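Local structure of OmpA family protein (Klebsiella pneumoniae subsp. pneumoniae, 7RJJ) at residues Gly55-Asn60 with Tyr91-Pro96. The protein probably binds cell-wall peptidoglycan through this OmpA-like domain, which here holds D-alanine. Sequence-based numbering, arbitrary orientation.
Sequences GEEKAN and YGESRP. With DAL (D-alanine), chain C.
Asn60 ND2 gives a hydrogen to Glu93 OE1 at 2.9 Å, and this is the one direct hydrogen bond between 55-60 and 91-96. The carboxylate oxygen lies close to the amide plane of Asn60, although the two flat groups are turned 51° against each other and the side chains cross at about a right angle. Glu93 gets there with CG lodged between its own backbone N and carbonyl carbon (chi1 65°) and the chain extended beyond, which carries OE1 over to the start of helix 57-77. Asn60 ND2 also donates to the carbonyl of Val54, while Asn60 OD1 accepts from the D-alanine N at 2.9 Å. Glu93 is thus a second-shell residue that, with Val54, helps hold the amide rotation presenting OD1 to the ligand. The backbones also come close: Gly92 CA sits 3.6 Å from Asn60 O, with no side chain between them.

The contact flanks the D-alanine pocket, probably the peptidoglycan site, of the OmpA C-terminal-like fold, where the N-terminal end of helix 57-77 meets the loop leaving strand 86-90. That loop begins with a type II' turn from Tyr91 to Ser94, while Glu56 caps the helix, its two carboxylate oxygens accepting from the backbone N of Lys58 and Ala59.

Toward solvent the fit is looser and water does the joining. One water donates to Gly55 O and, at 2.6 Å, to Glu93 OE1; a second donates to Glu57 O and accepts from Glu93 N. The exposed Glu57 lies beside the carboxylate, its CA 3.9 Å from Glu93 OE1 and its CB 4.1 Å from Glu93 OE2, and its extended chain leaves Glu57 OE1 4.8 Å from Glu93 OE2, a like-charge approach that may be mildly unfavourable.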
loop_
_atom_site.group_PDB
_atom_site.type_symbol
_atom_site.label_atom_id
_atom_site.label_comp_id
_atom_site.label_asym_id
_atom_site.label_seq_id
_atom_site.Cartn_x
_atom_site.Cartn_y
_atom_site.Cartn_z
ATOM N N GLY A 55 13.569 -13.478 -3.628
ATOM C CA GLY A 55 13.671 -13.800 -2.193
ATOM C C GLY A 55 12.778 -14.964 -1.794
ATOM O O GLY A 55 12.335 -15.712 -2.698
ATOM N N GLU A 56 12.481 -15.070 -0.492
ATOM C CA GLU A 56 11.705 -16.211 0.077
ATOM C C GLU A 56 10.275 -15.759 0.406
ATOM O O GLU A 56 10.105 -14.651 0.970
ATOM C CB GLU A 56 12.503 -16.781 1.258
ATOM C CG GLU A 56 11.969 -18.087 1.829
ATOM C CD GLU A 56 10.893 -17.977 2.898
ATOM O OE1 GLU A 56 11.006 -17.068 3.754
ATOM O OE2 GLU A 56 9.959 -18.812 2.889
ATOM N N GLU A 57 9.302 -16.615 0.058
ATOM C CA GLU A 57 7.838 -16.395 0.232
ATOM C C GLU A 57 7.513 -15.862 1.636
ATOM O O GLU A 57 6.811 -14.835 1.731
ATOM C CB GLU A 57 7.092 -17.707 -0.038
ATOM C CG GLU A 57 5.592 -17.611 0.165
ATOM C CD GLU A 57 4.819 -18.875 -0.167
ATOM O OE1 GLU A 57 5.453 -19.866 -0.587
ATOM O OE2 GLU A 57 3.582 -18.866 -0.011
ATOM N N LYS A 58 7.963 -16.555 2.683
ATOM C CA LYS A 58 7.678 -16.111 4.074
ATOM C C LYS A 58 8.314 -14.733 4.297
ATOM O O LYS A 58 7.660 -13.869 4.912
ATOM C CB LYS A 58 8.199 -17.151 5.076
ATOM C CG LYS A 58 7.774 -16.947 6.523
ATOM C CD LYS A 58 6.272 -17.036 6.734
ATOM C CE LYS A 58 5.865 -16.959 8.192
ATOM N NZ LYS A 58 6.402 -18.099 8.971
ATOM N N ALA A 59 9.542 -14.536 3.815
ATOM C CA ALA A 59 10.220 -13.227 3.982
ATOM C C ALA A 59 9.404 -12.142 3.262
ATOM O O ALA A 59 9.178 -11.059 3.854
ATOM C CB ALA A 59 11.637 -13.305 3.465
ATOM N N ASN A 60 8.924 -12.456 2.057
ATOM C CA ASN A 60 8.125 -11.490 1.261
ATOM C C ASN A 60 6.806 -11.203 1.985
ATOM O O ASN A 60 6.340 -10.075 1.898
ATOM C CB ASN A 60 7.937 -11.979 -0.177
ATOM C CG ASN A 60 9.203 -11.834 -1.000
ATOM O OD1 ASN A 60 9.973 -10.890 -0.806
ATOM N ND2 ASN A 60 9.412 -12.743 -1.936
ATOM N N TYR A 91 0.087 -9.353 0.959
ATOM C CA TYR A 91 -0.111 -10.429 -0.043
ATOM C C TYR A 91 1.225 -11.078 -0.401
ATOM O O TYR A 91 1.232 -12.021 -1.214
ATOM C CB TYR A 91 -0.729 -9.889 -1.329
ATOM C CG TYR A 91 -2.214 -9.678 -1.265
ATOM C CD1 TYR A 91 -3.087 -10.712 -1.550
ATOM C CD2 TYR A 91 -2.747 -8.452 -0.920
ATOM C CE1 TYR A 91 -4.458 -10.526 -1.496
ATOM C CE2 TYR A 91 -4.113 -8.254 -0.863
ATOM C CZ TYR A 91 -4.970 -9.289 -1.170
ATOM O OH TYR A 91 -6.322 -9.093 -1.118
ATOM N N GLY A 92 2.335 -10.563 0.132
ATOM C CA GLY A 92 3.637 -11.151 -0.247
ATOM C C GLY A 92 3.840 -11.048 -1.748
ATOM O O GLY A 92 3.501 -9.987 -2.317
ATOM N N GLU A 93 4.325 -12.126 -2.375
ATOM C CA GLU A 93 4.588 -12.146 -3.841
ATOM C C GLU A 93 3.399 -12.759 -4.593
ATOM O O GLU A 93 3.500 -12.920 -5.827
ATOM C CB GLU A 93 5.818 -13.018 -4.111
ATOM C CG GLU A 93 5.585 -14.480 -3.747
ATOM C CD GLU A 93 6.819 -15.356 -3.643
ATOM O OE1 GLU A 93 7.909 -14.834 -3.313
ATOM O OE2 GLU A 93 6.688 -16.563 -3.911
ATOM N N SER A 94 2.313 -13.055 -3.887
ATOM C CA SER A 94 1.186 -13.814 -4.488
ATOM C C SER A 94 0.426 -13.074 -5.600
ATOM O O SER A 94 -0.123 -13.805 -6.446
ATOM C CB SER A 94 0.232 -14.260 -3.409
ATOM O OG SER A 94 -0.368 -13.145 -2.774
ATOM N N ARG A 95 0.388 -11.728 -5.644
ATOM C CA ARG A 95 -0.469 -11.077 -6.694
ATOM C C ARG A 95 0.235 -9.988 -7.491
ATOM O O ARG A 95 -0.129 -8.815 -7.422
ATOM C CB ARG A 95 -1.729 -10.482 -6.076
ATOM C CG ARG A 95 -2.632 -11.553 -5.509
ATOM C CD ARG A 95 -3.998 -11.012 -5.248
ATOM N NE ARG A 95 -4.762 -12.075 -4.648
ATOM C CZ ARG A 95 -5.994 -11.946 -4.218
ATOM N NH1 ARG A 95 -6.614 -10.779 -4.318
ATOM N NH2 ARG A 95 -6.597 -12.988 -3.673
ATOM N N PRO A 96 1.181 -10.370 -8.370
ATOM C CA PRO A 96 1.871 -9.398 -9.213
ATOM C C PRO A 96 0.927 -8.669 -10.190
ATOM O O PRO A 96 -0.112 -9.236 -10.563
ATOM C CB PRO A 96 2.885 -10.267 -9.979
ATOM C CG PRO A 96 2.282 -11.663 -9.962
ATOM C CD PRO A 96 1.602 -11.759 -8.617
HETATM N N DAL C . 11.030 -9.667 -3.184
HETATM C CA DAL C . 11.924 -8.476 -3.067
HETATM C CB DAL C . 12.893 -8.671 -1.930
HETATM C C DAL C . 11.082 -7.206 -2.886
HETATM O O DAL C . 11.593 -6.165 -2.478
HETATM O OXT DAL C . 9.879 -7.176 -3.163
HETATM O O HOH W 1 9.774 -16.679 -3.201
HETATM O O HOH W 2 5.077 -14.229 -0.274
#